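Beta-d-glucoside glucohydrolase (Hypocrea jecorina, PDB 3ZZ1) probably hydrolyses terminal, non-reducing beta-D-glucosyl residues to release beta-D-glucose, as a family 3 beta-glucosidase of cellulose degradation. Local coordinates at residues D191-N196 with L227-Y232; D215-Q220 with A682-V687. All coordinates share one frame; numbering follows the deposited sequence.

Overall arrangement
Helix 178-194 ends in the first segment of contact 1, residues 191-196. The chain then runs through strand 199-202 and a short hairpin to Asp215, and helix 216-226 carries it to 227-232, closing a loop of 30 residues. Contact 2 starts inside that loop, at the head of the same helix, and closes only at 682-687, 461 residues later. The segments alternate, so the two contacts cross. Helix 216-226 joins them, their centres 15 Å apart and their nearest atoms about 6 Å. Contact 1 is internal to the N-terminal domain, of the TIM-barrel clan; contact 2 ties that domain to the fibronectin type III-like domain, with the family 3 C-terminal domain lying between the two segments in sequence.

Contact 1. Residues D191-N196 with L227-Y232; sequences DAVQAN and LGFPGY
Val193 packs its two methyls against the main chain from Leu227 to Phe229 and the Phe229 ring, and its CB points toward that segment from the last turn of helix 178-194. Beyond CB the branches part. CG1 of Val193, anti to the backbone N (chi1 175°), reaches the main chain, with Leu227 O at 3.4 Å and Phe229 CA at 3.8 Å, and also touches the base of the Phe229 side chain. CG2 of Val193, beside the backbone N, lies 3.9 Å from Phe229 CD1, an oblique approach to the ring, and more loosely 4.4 Å from Leu227 CD1. The evidence for Val193 as the carrier is that 93 Å² of it is buried by 227-232, out of 177 Å² summed over both sides. On the facing segment, the Phe229 ring is laid over its own backbone, with Gly231 N 3.5 Å above the plane at the ring centre. Asn196, at positive phi, is the C-prime residue of a Schellman motif: Asn196 N bonds to Val193 O at 2.7 Å, and Val197 N to Ala192 O. Gly228 likewise turns the chain off helix 216-226 at positive phi. Two successive helix-to-strand connections of the barrel domain meet here, one leading to strand 199-202 and the other to its parallel neighbour 232-235, with helix 134-150 against Ala192 and helix 8-20 against Pro230.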
ATOM      1  N   ASP A 191       8.952   6.302   7.950  1.00  8.63           N
ATOM      2  CA  ASP A 191       7.660   6.439   8.612  1.00  8.66           C
ATOM      3  C   ASP A 191       7.327   5.176   9.401  1.00  8.55           C
ATOM      4  O   ASP A 191       6.900   5.262  10.552  1.00  8.63           O
ATOM      5  CB  ASP A 191       6.541   6.720   7.599  1.00  8.62           C
ATOM      6  CG  ASP A 191       6.598   8.120   7.028  1.00  8.82           C
ATOM      7  OD1 ASP A 191       7.503   8.376   6.208  1.00 10.72           O
ATOM      8  OD2 ASP A 191       5.732   8.962   7.378  1.00  7.83           O
ATOM      9  N   ALA A 192       7.525   4.011   8.777  1.00  8.77           N
ATOM     10  CA  ALA A 192       7.249   2.719   9.422  1.00  8.96           C
ATOM     11  C   ALA A 192       8.077   2.537  10.684  1.00  9.00           C
ATOM     12  O   ALA A 192       7.548   2.155  11.726  1.00  9.22           O
ATOM     13  CB  ALA A 192       7.491   1.557   8.453  1.00  8.85           C
ATOM     14  N   VAL A 193       9.372   2.832  10.581  1.00  9.12           N
ATOM     15  CA  VAL A 193      10.295   2.745  11.710  1.00  9.20           C
ATOM     16  C   VAL A 193       9.865   3.709  12.813  1.00  9.58           C
ATOM     17  O   VAL A 193       9.768   3.320  13.975  1.00  9.73           O
ATOM     18  CB  VAL A 193      11.765   3.029  11.278  1.00  9.20           C
ATOM     19  CG1 VAL A 193      12.699   3.067  12.478  1.00  8.52           C
ATOM     20  CG2 VAL A 193      12.239   1.987  10.268  1.00  9.38           C
ATOM     21  N   GLN A 194       9.584   4.957  12.440  1.00  9.87           N
ATOM     22  CA  GLN A 194       9.155   5.977  13.404  1.00 10.12           C
ATOM     23  C   GLN A 194       7.853   5.570  14.107  1.00 10.13           C
ATOM     24  O   GLN A 194       7.587   5.994  15.228  1.00 10.15           O
ATOM     25  CB  GLN A 194       9.006   7.340  12.716  1.00 10.09           C
ATOM     26  CG  GLN A 194       9.012   8.541  13.670  1.00 10.09           C
ATOM     27  CD  GLN A 194       7.629   8.893  14.211  1.00  9.85           C
ATOM     28  OE1 GLN A 194       6.603   8.517  13.639  1.00  8.58           O
ATOM     29  NE2 GLN A 194       7.602   9.621  15.322  1.00 10.12           N
ATOM     30  N   ALA A 195       7.060   4.733  13.441  1.00 10.21           N
ATOM     31  CA  ALA A 195       5.821   4.208  14.009  1.00 10.35           C
ATOM     32  C   ALA A 195       6.107   3.012  14.910  1.00 10.33           C
ATOM     33  O   ALA A 195       5.185   2.350  15.380  1.00 10.45           O
ATOM     34  CB  ALA A 195       4.838   3.820  12.891  1.00 10.42           C
ATOM     35  N   ASN A 196       7.394   2.754  15.145  1.00 10.64           N
ATOM     36  CA  ASN A 196       7.877   1.621  15.943  1.00 10.61           C
ATOM     37  C   ASN A 196       7.552   0.256  15.343  1.00 10.52           C
ATOM     38  O   ASN A 196       7.257  -0.685  16.078  1.00 10.93           O
ATOM     39  CB  ASN A 196       7.375   1.692  17.394  1.00 10.68           C
ATOM     40  CG  ASN A 196       7.922   2.889  18.147  1.00 10.77           C
ATOM     41  OD1 ASN A 196       9.058   3.313  17.933  1.00 10.94           O
ATOM     42  ND2 ASN A 196       7.110   3.438  19.041  1.00 10.81           N
ATOM     43  N   LEU A 227      18.257   5.294  10.039  1.00 12.55           N
ATOM     44  CA  LEU A 227      16.842   5.346  10.431  1.00 12.28           C
ATOM     45  C   LEU A 227      16.612   4.923  11.883  1.00 12.13           C
ATOM     46  O   LEU A 227      15.489   5.010  12.387  1.00 12.31           O
ATOM     47  CB  LEU A 227      15.963   4.510   9.487  1.00 12.28           C
ATOM     48  CG  LEU A 227      15.873   4.858   7.996  1.00 12.53           C
ATOM     49  CD1 LEU A 227      14.776   4.037   7.339  1.00 11.77           C
ATOM     50  CD2 LEU A 227      15.617   6.336   7.792  1.00 13.12           C
ATOM     51  N   GLY A 228      17.670   4.461  12.549  1.00 11.91           N
ATOM     52  CA  GLY A 228      17.604   4.073  13.959  1.00 11.50           C
ATOM     53  C   GLY A 228      16.613   2.969  14.282  1.00 11.15           C
ATOM     54  O   GLY A 228      15.987   2.990  15.334  1.00 11.14           O
ATOM     55  N   PHE A 229      16.474   2.010  13.370  1.00 11.06           N
ATOM     56  CA  PHE A 229      15.557   0.876  13.524  1.00 11.14           C
ATOM     57  C   PHE A 229      16.055  -0.092  14.604  1.00 11.16           C
ATOM     58  O   PHE A 229      17.142  -0.659  14.473  1.00 11.31           O
ATOM     59  CB  PHE A 229      15.398   0.155  12.176  1.00 10.91           C
ATOM     60  CG  PHE A 229      14.479  -1.036  12.208  1.00 11.07           C
ATOM     61  CD1 PHE A 229      13.166  -0.921  12.672  1.00 10.78           C
ATOM     62  CD2 PHE A 229      14.914  -2.271  11.731  1.00 10.29           C
ATOM     63  CE1 PHE A 229      12.320  -2.022  12.680  1.00 10.38           C
ATOM     64  CE2 PHE A 229      14.073  -3.372  11.735  1.00  9.77           C
ATOM     65  CZ  PHE A 229      12.775  -3.247  12.209  1.00 10.56           C
ATOM     66  N   PRO A 230      15.268  -0.269  15.681  1.00 11.17           N
ATOM     67  CA  PRO A 230      15.684  -1.165  16.760  1.00 11.38           C
ATOM     68  C   PRO A 230      15.151  -2.593  16.620  1.00 11.47           C
ATOM     69  O   PRO A 230      15.537  -3.463  17.400  1.00 11.61           O
ATOM     70  CB  PRO A 230      15.092  -0.498  18.016  1.00 11.44           C
ATOM     71  CG  PRO A 230      14.378   0.777  17.514  1.00 11.41           C
ATOM     72  CD  PRO A 230      14.092   0.518  16.076  1.00 10.90           C
ATOM     73  N   GLY A 231      14.277  -2.827  15.639  1.00 11.50           N
ATOM     74  CA  GLY A 231      13.682  -4.154  15.420  1.00 11.42           C
ATOM     75  C   GLY A 231      14.513  -5.084  14.552  1.00 11.39           C
ATOM     76  O   GLY A 231      15.705  -4.846  14.339  1.00 11.03           O
ATOM     77  N   TYR A 232      13.880  -6.135  14.033  1.00 11.50           N
ATOM     78  CA  TYR A 232      14.606  -7.178  13.302  1.00 11.68           C
ATOM     79  C   TYR A 232      14.285  -7.257  11.813  1.00 11.95           C
ATOM     80  O   TYR A 232      13.155  -6.990  11.390  1.00 12.11           O
ATOM     81  CB  TYR A 232      14.420  -8.553  13.963  1.00 11.46           C
ATOM     82  CG  TYR A 232      13.002  -9.101  13.954  1.00 11.68           C
ATOM     83  CD1 TYR A 232      12.089  -8.743  14.948  1.00 12.05           C
ATOM     84  CD2 TYR A 232      12.582  -9.996  12.968  1.00 11.36           C
ATOM     85  CE1 TYR A 232      10.791  -9.245  14.950  1.00 12.09           C
ATOM     86  CE2 TYR A 232      11.279 -10.507  12.960  1.00 11.92           C
ATOM     87  CZ  TYR A 232      10.392 -10.130  13.962  1.00 11.99           C
ATOM     88  OH  TYR A 232       9.107 -10.623  13.970  1.00 11.97           O
TER

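Contact 2. Residues D215-Q220 with A682-V687; sequences DQYTLQ and ASQKWV
Tyr217 and Gln684 reach for each other from opposite directions and join by a hydrogen bond, OH of Tyr217 lying 2.7 Å from OE1 of Gln684. The amide oxygen sits in the plane of the phenol, at its edge, on the CE1 side; CE1 of Tyr217 is 3.6 Å from OE1 of Gln684. The ring and amide planes are turned 40° apart. Little else meets: the two segments bury just 69 Å² between them. Replacing Tyr217 by a phenylalanine would probably leave Gln684 OE1 and His182 NE2 each without the hydroxyl as a partner and weaken this link between the domains. Gln684 gets its direction from the hairpin between strands 678-680 and 685-688 of the fibronectin type III-like domain, where Gln684 and Lys685 both face Asp680 in a G1 beta bulge; Gln684 holds positive phi (51°). Its NE2 bonds back to Thr681 O. The hydroxyl of Tyr217 has His182 NE2 as a further hydrogen-bond partner, and the Asp178 carboxylate touches both residues weakly, OD1 at Tyr217 OH and OD2 at Gln684 NE2. Leu181 and Val222 pack against the tyrosine side chain. At the root of the tyrosine, Asp215 is the N-cap of helix 216-226, its OD1 taking a weak bond of 3.2 Å from Tyr217 N, and Leu219 N bonds to Asp215 O at 3.0 Å.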
ATOM      1  N   ASP A 215      22.931  -6.889   2.001  1.00 15.12           N
ATOM      2  CA  ASP A 215      23.453  -5.568   1.691  1.00 14.94           C
ATOM      3  C   ASP A 215      23.730  -4.795   2.975  1.00 14.40           C
ATOM      4  O   ASP A 215      22.808  -4.273   3.603  1.00 14.54           O
ATOM      5  CB  ASP A 215      22.444  -4.834   0.805  1.00 15.12           C
ATOM      6  CG  ASP A 215      22.991  -3.551   0.203  1.00 16.02           C
ATOM      7  OD1 ASP A 215      24.034  -3.035   0.650  1.00 17.39           O
ATOM      8  OD2 ASP A 215      22.344  -3.043  -0.733  1.00 18.00           O
ATOM      9  N   GLN A 216      25.008  -4.722   3.347  1.00 13.91           N
ATOM     10  CA  GLN A 216      25.421  -4.041   4.571  0.50 13.61           C
ATOM     11  C   GLN A 216      25.000  -2.569   4.585  1.00 13.42           C
ATOM     12  O   GLN A 216      24.513  -2.069   5.605  1.00 13.24           O
ATOM     13  CB  GLN A 216      26.931  -4.184   4.792  0.50 13.62           C
ATOM     14  CG  GLN A 216      27.399  -3.773   6.183  0.50 13.99           C
ATOM     15  CD  GLN A 216      28.881  -3.999   6.390  0.50 14.84           C
ATOM     16  OE1 GLN A 216      29.635  -3.057   6.643  0.50 15.50           O
ATOM     17  NE2 GLN A 216      29.311  -5.251   6.278  0.50 15.06           N
ATOM     18  N   TYR A 217      25.175  -1.876   3.460  1.00 13.27           N
ATOM     19  CA  TYR A 217      24.792  -0.458   3.392  1.00 13.27           C
ATOM     20  C   TYR A 217      23.305  -0.218   3.715  1.00 13.08           C
ATOM     21  O   TYR A 217      22.985   0.536   4.636  1.00 13.39           O
ATOM     22  CB  TYR A 217      25.191   0.198   2.058  1.00 13.18           C
ATOM     23  CG  TYR A 217      24.789   1.661   1.991  1.00 13.45           C
ATOM     24  CD1 TYR A 217      25.444   2.620   2.767  1.00 12.71           C
ATOM     25  CD2 TYR A 217      23.740   2.081   1.174  1.00 12.99           C
ATOM     26  CE1 TYR A 217      25.069   3.959   2.730  1.00 12.62           C
ATOM     27  CE2 TYR A 217      23.364   3.420   1.121  1.00 12.74           C
ATOM     28  CZ  TYR A 217      24.033   4.355   1.904  1.00 12.97           C
ATOM     29  OH  TYR A 217      23.657   5.685   1.866  1.00 12.27           O
ATOM     30  N   THR A 218      22.406  -0.871   2.983  1.00 12.97           N
ATOM     31  CA  THR A 218      20.967  -0.630   3.170  1.00 12.74           C
ATOM     32  C   THR A 218      20.433  -1.189   4.493  1.00 12.81           C
ATOM     33  O   THR A 218      19.644  -0.527   5.175  1.00 12.90           O
ATOM     34  CB  THR A 218      20.115  -1.154   1.983  1.00 12.66           C
ATOM     35  OG1 THR A 218      20.380  -2.542   1.771  1.00 12.21           O
ATOM     36  CG2 THR A 218      20.427  -0.382   0.708  1.00 12.44           C
ATOM     37  N   LEU A 219      20.872  -2.393   4.858  1.00 12.76           N
ATOM     38  CA  LEU A 219      20.423  -3.041   6.097  1.00 13.01           C
ATOM     39  C   LEU A 219      21.019  -2.414   7.357  1.00 12.79           C
ATOM     40  O   LEU A 219      20.292  -2.071   8.286  1.00 12.91           O
ATOM     41  CB  LEU A 219      20.722  -4.546   6.084  1.00 12.93           C
ATOM     42  CG  LEU A 219      20.029  -5.450   5.054  1.00 13.44           C
ATOM     43  CD1 LEU A 219      20.518  -6.883   5.223  1.00 13.47           C
ATOM     44  CD2 LEU A 219      18.502  -5.393   5.155  1.00 13.07           C
ATOM     45  N   GLN A 220      22.339  -2.278   7.394  1.00 12.67           N
ATOM     46  CA  GLN A 220      23.003  -1.802   8.603  1.00 12.73           C
ATOM     47  C   GLN A 220      23.074  -0.284   8.656  1.00 12.68           C
ATOM     48  O   GLN A 220      22.579   0.323   9.602  1.00 12.73           O
ATOM     49  CB  GLN A 220      24.401  -2.421   8.757  1.00 12.70           C
ATOM     50  CG  GLN A 220      25.082  -2.109  10.089  1.00 12.67           C
ATOM     51  CD  GLN A 220      24.315  -2.661  11.284  1.00 12.68           C
ATOM     52  OE1 GLN A 220      24.022  -3.854  11.359  1.00 12.73           O
ATOM     53  NE2 GLN A 220      23.982  -1.785  12.221  1.00 12.71           N
ATOM     54  N   ALA A 682      26.546  13.628  -0.007  1.00 15.61           N
ATOM     55  CA  ALA A 682      27.902  13.836   0.513  1.00 15.74           C
ATOM     56  C   ALA A 682      27.987  13.768   2.036  1.00 15.63           C
ATOM     57  O   ALA A 682      28.873  13.113   2.576  1.00 15.99           O
ATOM     58  CB  ALA A 682      28.491  15.151  -0.012  1.00 15.70           C
ATOM     59  N   SER A 683      27.059  14.427   2.727  1.00 15.53           N
ATOM     60  CA  SER A 683      27.053  14.436   4.194  1.00 15.16           C
ATOM     61  C   SER A 683      26.148  13.363   4.815  1.00 15.08           C
ATOM     62  O   SER A 683      26.142  13.186   6.035  1.00 15.14           O
ATOM     63  CB  SER A 683      26.676  15.824   4.724  1.00 15.17           C
ATOM     64  OG  SER A 683      25.382  16.210   4.285  1.00 15.40           O
ATOM     65  N   GLN A 684      25.400  12.644   3.973  1.00 14.72           N
ATOM     66  CA  GLN A 684      24.438  11.619   4.426  1.00 14.61           C
ATOM     67  C   GLN A 684      23.494  12.185   5.495  1.00 14.41           C
ATOM     68  O   GLN A 684      23.340  11.627   6.586  1.00 14.49           O
ATOM     69  CB  GLN A 684      25.147  10.340   4.911  1.00 14.58           C
ATOM     70  CG  GLN A 684      25.984   9.632   3.840  1.00 14.71           C
ATOM     71  CD  GLN A 684      25.181   8.648   3.002  1.00 14.93           C
ATOM     72  OE1 GLN A 684      24.893   7.525   3.435  1.00 14.45           O
ATOM     73  NE2 GLN A 684      24.843   9.054   1.782  1.00 14.39           N
ATOM     74  N   LYS A 685      22.874  13.313   5.163  1.00 14.24           N
ATOM     75  CA  LYS A 685      22.013  14.032   6.090  1.00 14.15           C
ATOM     76  C   LYS A 685      20.828  14.637   5.364  1.00 13.85           C
ATOM     77  O   LYS A 685      20.926  14.995   4.188  1.00 13.73           O
ATOM     78  CB  LYS A 685      22.797  15.140   6.802  1.00 14.11           C
ATOM     79  CG  LYS A 685      23.751  14.635   7.875  1.00 14.75           C
ATOM     80  CD  LYS A 685      24.752  15.700   8.279  1.00 16.01           C
ATOM     81  CE  LYS A 685      25.892  15.100   9.088  1.00 16.93           C
ATOM     82  NZ  LYS A 685      25.384  14.398  10.298  1.00 17.66           N
ATOM     83  N   TRP A 686      19.711  14.739   6.076  1.00 13.67           N
ATOM     84  CA  TRP A 686      18.547  15.466   5.593  1.00 13.38           C
ATOM     85  C   TRP A 686      18.754  16.945   5.860  1.00 13.59           C
ATOM     86  O   TRP A 686      19.065  17.346   6.986  1.00 13.49           O
ATOM     87  CB  TRP A 686      17.285  14.975   6.288  1.00 13.21           C
ATOM     88  CG  TRP A 686      16.809  13.652   5.781  1.00 12.71           C
ATOM     89  CD1 TRP A 686      17.044  12.427   6.335  1.00 12.07           C
ATOM     90  CD2 TRP A 686      16.016  13.420   4.613  1.00 11.73           C
ATOM     91  NE1 TRP A 686      16.443  11.447   5.587  1.00 11.51           N
ATOM     92  CE2 TRP A 686      15.804  12.028   4.525  1.00 11.62           C
ATOM     93  CE3 TRP A 686      15.457  14.254   3.637  1.00 11.06           C
ATOM     94  CZ2 TRP A 686      15.058  11.450   3.496  1.00 11.17           C
ATOM     95  CZ3 TRP A 686      14.717  13.682   2.616  1.00 10.64           C
ATOM     96  CH2 TRP A 686      14.524  12.291   2.554  1.00 10.86           C
ATOM     97  N   VAL A 687      18.594  17.749   4.815  1.00 13.70           N
ATOM     98  CA  VAL A 687      18.892  19.171   4.887  1.00 13.87           C
ATOM     99  C   VAL A 687      17.677  19.982   4.448  1.00 14.09           C
ATOM    100  O   VAL A 687      17.042  19.663   3.441  1.00 14.25           O
ATOM    101  CB  VAL A 687      20.128  19.527   4.007  1.00 14.03           C
ATOM    102  CG1 VAL A 687      20.431  21.037   4.041  1.00 13.48           C
ATOM    103  CG2 VAL A 687      21.361  18.717   4.447  1.00 14.04           C
TER